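Transcriptional regulator, TetR family (Myxococcus xanthus, PDB 5K7F) probably binds DNA as a TetR-type repressor, with isovaleryl coenzyme A as its likely effector, in control of an alternative route to that compound. Local coordinates at residues Met72-Phe75 with Glu76-Leu80; Arg98-Ile101 with Leu102-Arg106. All coordinates share one frame; numbering follows the deposited sequence.

Contact 1: Met72-Phe75 with Glu76-Leu80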
ATOM      1  N   MET A  72      13.168   5.977   8.295  1.00 10.62           N
ATOM      2  CA  MET A  72      12.513   6.576   9.463  1.00 11.32           C
ATOM      3  C   MET A  72      13.123   7.922   9.834  1.00  8.78           C
ATOM      4  O   MET A  72      12.424   8.789  10.369  1.00 10.41           O
ATOM      5  CB  MET A  72      12.581   5.634  10.646  1.00 11.20           C
ATOM      6  CG  MET A  72      11.666   4.379  10.521  1.00  8.99           C
ATOM      7  SD  MET A  72      10.013   4.675   9.830  1.00 18.33           S
ATOM      8  CE  MET A  72       9.305   5.808  11.030  1.00 16.40           C
ATOM      9  N   ASP A  73      14.428   8.093   9.617  1.00  8.38           N
ATOM     10  CA  ASP A  73      15.064   9.403   9.753  1.00 10.80           C
ATOM     11  C   ASP A  73      14.420  10.412   8.823  1.00 10.99           C
ATOM     12  O   ASP A  73      14.285  11.597   9.167  1.00 12.90           O
ATOM     13  CB  ASP A  73      16.555   9.317   9.438  1.00 11.05           C
ATOM     14  CG  ASP A  73      17.365   8.718  10.545  1.00 16.14           C
ATOM     15  OD1 ASP A  73      16.853   8.578  11.655  1.00 15.31           O
ATOM     16  OD2 ASP A  73      18.565   8.445  10.294  1.00 18.33           O
ATOM     17  N   LEU A  74      14.030   9.970   7.625  1.00 10.75           N
ATOM     18  CA  LEU A  74      13.396  10.885   6.691  1.00 11.35           C
ATOM     19  C   LEU A  74      12.013  11.303   7.170  1.00 13.12           C
ATOM     20  O   LEU A  74      11.619  12.456   6.963  1.00 11.81           O
ATOM     21  CB  LEU A  74      13.307  10.265   5.299  1.00  9.90           C
ATOM     22  CG  LEU A  74      14.628  10.103   4.589  1.00 12.07           C
ATOM     23  CD1 LEU A  74      14.470   9.465   3.211  1.00  9.49           C
ATOM     24  CD2 LEU A  74      15.333  11.522   4.485  1.00 10.33           C
ATOM     25  N   PHE A  75      11.229  10.372   7.747  1.00  9.68           N
ATOM     26  CA  PHE A  75       9.956  10.768   8.372  1.00 10.04           C
ATOM     27  C   PHE A  75      10.160  11.873   9.423  1.00 16.27           C
ATOM     28  O   PHE A  75       9.374  12.823   9.501  1.00 11.36           O
ATOM     29  CB  PHE A  75       9.231   9.529   8.966  1.00  7.78           C
ATOM     30  CG  PHE A  75       8.321   8.814   7.964  1.00  8.25           C
ATOM     31  CD1 PHE A  75       6.988   9.208   7.811  1.00 12.01           C
ATOM     32  CD2 PHE A  75       8.787   7.761   7.171  1.00 10.83           C
ATOM     33  CE1 PHE A  75       6.160   8.584   6.932  1.00  9.26           C
ATOM     34  CE2 PHE A  75       7.944   7.128   6.238  1.00 10.31           C
ATOM     35  CZ  PHE A  75       6.631   7.556   6.118  1.00  6.76           C
ATOM     36  N   GLU A  76      11.209  11.781  10.239  1.00 13.06           N
ATOM     37  CA  GLU A  76      11.527  12.877  11.156  1.00 15.65           C
ATOM     38  C   GLU A  76      11.902  14.162  10.412  1.00 18.78           C
ATOM     39  O   GLU A  76      11.384  15.246  10.698  1.00 14.35           O
ATOM     40  CB  GLU A  76      12.683  12.471  12.077  1.00 20.72           C
ATOM     41  CG  GLU A  76      13.190  13.617  12.948  1.00 26.18           C
ATOM     42  CD  GLU A  76      12.169  14.087  13.980  1.00 31.44           C
ATOM     43  OE1 GLU A  76      11.225  13.308  14.310  1.00 26.52           O
ATOM     44  OE2 GLU A  76      12.346  15.227  14.478  1.00 27.42           O
ATOM     45  N   GLU A  77      12.832  14.060   9.471  1.00 15.56           N
ATOM     46  CA  GLU A  77      13.426  15.239   8.865  1.00 12.37           C
ATOM     47  C   GLU A  77      12.479  15.930   7.894  1.00 12.88           C
ATOM     48  O   GLU A  77      12.494  17.167   7.769  1.00 15.23           O
ATOM     49  CB  GLU A  77      14.704  14.819   8.165  1.00 11.70           C
ATOM     50  CG  GLU A  77      15.703  14.270   9.157  1.00 18.28           C
ATOM     51  CD  GLU A  77      16.989  13.814   8.504  1.00 23.39           C
ATOM     52  OE1 GLU A  77      17.122  13.964   7.263  1.00 25.28           O
ATOM     53  OE2 GLU A  77      17.864  13.317   9.248  1.00 22.62           O
ATOM     54  N   GLN A  78      11.687  15.153   7.171  1.00 12.70           N
ATOM     55  CA  GLN A  78      10.836  15.695   6.130  1.00 10.04           C
ATOM     56  C   GLN A  78       9.388  15.832   6.545  1.00  8.71           C
ATOM     57  O   GLN A  78       8.612  16.431   5.797  1.00  9.01           O
ATOM     58  CB  GLN A  78      10.900  14.824   4.877  1.00  7.54           C
ATOM     59  CG  GLN A  78      12.242  14.713   4.228  1.00 10.29           C
ATOM     60  CD  GLN A  78      12.712  16.079   3.709  1.00 13.30           C
ATOM     61  OE1 GLN A  78      11.948  16.781   3.017  1.00 17.04           O
ATOM     62  NE2 GLN A  78      13.941  16.456   4.027  1.00 12.88           N
ATOM     63  N   VAL A  79       8.981  15.260   7.674  1.00 13.57           N
ATOM     64  CA  VAL A  79       7.572  15.313   8.047  1.00  7.99           C
ATOM     65  C   VAL A  79       7.422  15.828   9.479  1.00  8.26           C
ATOM     66  O   VAL A  79       6.996  16.961   9.688  1.00  9.04           O
ATOM     67  CB  VAL A  79       6.890  13.940   7.861  1.00  6.50           C
ATOM     68  CG1 VAL A  79       5.439  14.034   8.268  1.00 12.23           C
ATOM     69  CG2 VAL A  79       7.003  13.434   6.430  1.00  7.58           C
ATOM     70  N   LEU A  80       7.804  15.021  10.473  1.00  9.00           N
ATOM     71  CA  LEU A  80       7.515  15.371  11.870  1.00  9.47           C
ATOM     72  C   LEU A  80       8.133  16.700  12.303  1.00 13.61           C
ATOM     73  O   LEU A  80       7.493  17.514  12.986  1.00 15.56           O
ATOM     74  CB  LEU A  80       8.013  14.274  12.791  1.00 14.78           C
ATOM     75  CG  LEU A  80       7.211  13.029  12.724  1.00 11.29           C
ATOM     76  CD1 LEU A  80       7.906  12.007  13.594  1.00 19.68           C
ATOM     77  CD2 LEU A  80       5.803  13.253  13.259  1.00 19.70           C
TER
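The F75 ring meets V79 obliquely, its CD1 lying 4.4 Å from V79 CG2, while the ring of Y137 on helix 125-150 packs against it with the two planes about 60° apart. Both side chains are buried against helices 89-105 and 125-150. The carboxylate of E77, a second flat group, has its OE1 4.1 Å from L74 CD2, a loose contact of a carboxylate oxygen with a methyl; its charge is answered by R19, and D73 on the preceding turn pairs with R133. With CG beside its own backbone N (chi1 -63°) and the chain extended beyond, E77 lies along the preceding turn, its CG 3.0 Å from D73 O.

The backbone shows how a helix can widen locally. Q78 N still bonds to L74 O in the alpha-helical manner at 2.7 Å, but F75 O receives two donors: L80 N in a straight bond of 2.9 Å (165°), and V79 N in a bent, weak one. This is a pi-type turn, with the i+5 bond taking the stronger share. The chemistry therefore divides by side: apolar F75 and V79 are buried, whereas the mutual repulsion of D73 and E77, with OD2 and OE2 5.0 Å apart, is probably eased by their separate arginines.

Contact 2: Arg98-Ile101 with Leu102-Arg106; sequences RHNI and LLVTR
L102 starts the turn by donating its N to R98 O at 3.1 Å, and its CG sits 3.4 Å from the same R98 O; the guanidinium of R98 itself reaches away to D190. L102 CB also lies under one face of the R106 guanidinium, toward its rim. Next, L103 N bonds to H99 O at 2.9 Å. V104 follows with N bonded to N100 O, and its CG2 comes 3.8 Å from N100 ND2, the two side chains running at a slant to each other. The anti setting of N100 CG to the backbone N (chi1 -158°) carries the amide toward Y137, whose hydroxyl is hydrogen-bonded to OD1; ND2 is buried without a polar partner.

T105 turns its hydroxyl back on the helix: with OG1 placed between its own N and carbonyl carbon (chi1 51°), it donates to I101 O at 2.8 Å, the donor tilted 30° from the carbonyl plane. T105 N and V104 N reach that oxygen only weakly. A valine at T105 would probably leave I101 O with just these two weak backbone bonds, the hydroxyl's grip on it lost.

At R106 the chain leaves helical geometry, yet its guanidinium folds back over the helix. One water links NH2 to H99 ND1, and a second, donating to H99 O, accepts from NH1 at the guanidinium edge. L102 O accepts from both T105 N and R106 N, and side chains supplement this backbone closure: a threonine hydroxyl reinforces a poorly served carbonyl, and an arginine is tied through two waters to H99, two turns back.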
ATOM      1  N   ARG A  98       0.278  16.499   3.730  1.00  8.11           N
ATOM      2  CA  ARG A  98       0.947  17.106   2.586  1.00  6.60           C
ATOM      3  C   ARG A  98       2.446  16.781   2.590  1.00  7.09           C
ATOM      4  O   ARG A  98       2.981  16.281   1.585  1.00  8.10           O
ATOM      5  CB  ARG A  98       0.690  18.607   2.572  1.00  9.73           C
ATOM      6  CG  ARG A  98       1.264  19.336   1.361  1.00 12.26           C
ATOM      7  CD  ARG A  98       0.886  20.812   1.412  1.00 14.60           C
ATOM      8  NE  ARG A  98       1.152  21.550   0.168  1.00 16.75           N
ATOM      9  CZ  ARG A  98       0.349  21.597  -0.899  1.00 22.04           C
ATOM     10  NH1 ARG A  98      -0.807  20.914  -0.961  1.00 13.80           N
ATOM     11  NH2 ARG A  98       0.709  22.354  -1.922  1.00 17.16           N
ATOM     12  N   HIS A  99       3.114  16.965   3.728  1.00  5.53           N
ATOM     13  CA  HIS A  99       4.538  16.608   3.802  1.00  5.51           C
ATOM     14  C   HIS A  99       4.789  15.127   3.511  1.00  8.74           C
ATOM     15  O   HIS A  99       5.765  14.775   2.830  1.00  9.30           O
ATOM     16  CB  HIS A  99       5.088  16.987   5.171  1.00  5.40           C
ATOM     17  CG  HIS A  99       5.365  18.474   5.328  1.00 10.71           C
ATOM     18  ND1 HIS A  99       6.344  19.137   4.623  1.00 15.54           N
ATOM     19  CD2 HIS A  99       4.743  19.419   6.075  1.00  9.38           C
ATOM     20  CE1 HIS A  99       6.339  20.421   4.957  1.00 15.25           C
ATOM     21  NE2 HIS A  99       5.380  20.620   5.847  1.00 18.19           N
ATOM     22  N   ASN A 100       3.934  14.232   4.038  1.00  4.51           N
ATOM     23  CA  ASN A 100       4.117  12.797   3.798  1.00  9.13           C
ATOM     24  C   ASN A 100       3.967  12.451   2.303  1.00  8.42           C
ATOM     25  O   ASN A 100       4.682  11.598   1.774  1.00  9.45           O
ATOM     26  CB  ASN A 100       3.120  12.021   4.656  1.00  8.40           C
ATOM     27  CG  ASN A 100       3.511  10.591   4.933  1.00 11.68           C
ATOM     28  OD1 ASN A 100       3.113  10.068   5.968  1.00  7.01           O
ATOM     29  ND2 ASN A 100       4.263   9.954   4.047  1.00  9.23           N
ATOM     30  N   ILE A 101       3.030  13.093   1.603  1.00  4.81           N
ATOM     31  CA  ILE A 101       2.847  12.790   0.193  1.00  5.00           C
ATOM     32  C   ILE A 101       4.077  13.217  -0.590  1.00 10.10           C
ATOM     33  O   ILE A 101       4.516  12.536  -1.529  1.00 12.32           O
ATOM     34  CB  ILE A 101       1.574  13.471  -0.339  1.00 15.52           C
ATOM     35  CG1 ILE A 101       0.329  12.795   0.214  1.00  5.01           C
ATOM     36  CG2 ILE A 101       1.504  13.418  -1.891  1.00 11.73           C
ATOM     37  CD1 ILE A 101      -0.943  13.594   0.054  1.00  5.63           C
ATOM     38  N   LEU A 102       4.643  14.349  -0.214  1.00  6.21           N
ATOM     39  CA  LEU A 102       5.880  14.790  -0.852  1.00  9.07           C
ATOM     40  C   LEU A 102       7.021  13.806  -0.565  1.00 11.12           C
ATOM     41  O   LEU A 102       7.764  13.420  -1.469  1.00  9.28           O
ATOM     42  CB  LEU A 102       6.224  16.230  -0.416  1.00  9.06           C
ATOM     43  CG  LEU A 102       5.221  17.366  -0.782  1.00  6.69           C
ATOM     44  CD1 LEU A 102       5.654  18.690  -0.201  1.00 14.75           C
ATOM     45  CD2 LEU A 102       4.946  17.430  -2.283  1.00  9.08           C
ATOM     46  N   LEU A 103       7.189  13.380   0.683  1.00  8.22           N
ATOM     47  CA  LEU A 103       8.224  12.383   0.971  1.00 10.64           C
ATOM     48  C   LEU A 103       8.082  11.111   0.115  1.00  6.53           C
ATOM     49  O   LEU A 103       9.078  10.509  -0.294  1.00  7.87           O
ATOM     50  CB  LEU A 103       8.178  12.028   2.457  1.00  9.40           C
ATOM     51  CG  LEU A 103       9.021  10.839   2.900  1.00  8.75           C
ATOM     52  CD1 LEU A 103      10.468  11.102   2.722  1.00 13.45           C
ATOM     53  CD2 LEU A 103       8.760  10.507   4.363  1.00 10.78           C
ATOM     54  N   VAL A 104       6.852  10.720  -0.208  1.00  7.04           N
ATOM     55  CA  VAL A 104       6.590   9.507  -0.960  1.00 10.06           C
ATOM     56  C   VAL A 104       6.890   9.678  -2.432  1.00  9.40           C
ATOM     57  O   VAL A 104       7.190   8.686  -3.116  1.00 10.77           O
ATOM     58  CB  VAL A 104       5.123   9.119  -0.722  1.00  9.17           C
ATOM     59  CG1 VAL A 104       4.625   8.218  -1.773  1.00 14.54           C
ATOM     60  CG2 VAL A 104       4.999   8.425   0.646  1.00 12.48           C
ATOM     61  N   THR A 105       6.824  10.924  -2.943  1.00  8.12           N
ATOM     62  CA  THR A 105       6.841  11.168  -4.380  1.00  6.29           C
ATOM     63  C   THR A 105       8.104  11.820  -4.873  1.00 12.72           C
ATOM     64  O   THR A 105       8.390  11.699  -6.072  1.00 14.63           O
ATOM     65  CB  THR A 105       5.630  12.007  -4.829  1.00  8.49           C
ATOM     66  OG1 THR A 105       5.467  13.184  -4.047  1.00 10.11           O
ATOM     67  CG2 THR A 105       4.336  11.207  -4.712  1.00  7.69           C
ATOM     68  N   ARG A 106       8.874  12.473  -3.994  1.00  6.96           N
ATOM     69  CA  ARG A 106      10.123  13.105  -4.438  1.00  9.44           C
ATOM     70  C   ARG A 106      11.097  12.048  -4.969  1.00  9.42           C
ATOM     71  O   ARG A 106      11.321  11.002  -4.352  1.00 12.73           O
ATOM     72  CB  ARG A 106      10.759  13.894  -3.298  1.00  8.21           C
ATOM     73  CG  ARG A 106       9.981  15.138  -2.836  1.00 10.24           C
ATOM     74  CD  ARG A 106      10.959  16.245  -2.262  1.00  9.01           C
ATOM     75  NE  ARG A 106      10.268  17.325  -1.580  1.00 11.90           N
ATOM     76  CZ  ARG A 106       9.745  17.247  -0.366  1.00 16.35           C
ATOM     77  NH1 ARG A 106       9.787  16.102   0.320  1.00 15.81           N
ATOM     78  NH2 ARG A 106       9.149  18.309   0.134  1.00 11.08           N
TER
HETATM   79  O   HOH W   1       8.412  19.395   2.724  1.00 11.77           O
HETATM   80  O   HOH W   2       8.178  16.167   2.884  1.00 13.99           O

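How the contacts relate
Contacts 1 and 2 lie on successive helices, 60-83 and 89-105, with contact 1 complete before contact 2 begins and their centres about 11 Å apart. The two helices pack against each other here: L74 CB meets L103 CD1 at 3.9 Å, F75 CE1 approaches N100 OD1 at 3.5 Å, and Q78 packs against both H99 and R106. Y137 is shared by the two contacts, which joins helix 125-150 to the pair. In TetR-family regulators the helix that follows the DNA-binding domain typically connects it to the ligand-binding core; the packing of helix 60-83 on helix 89-105 here is consistent with that role.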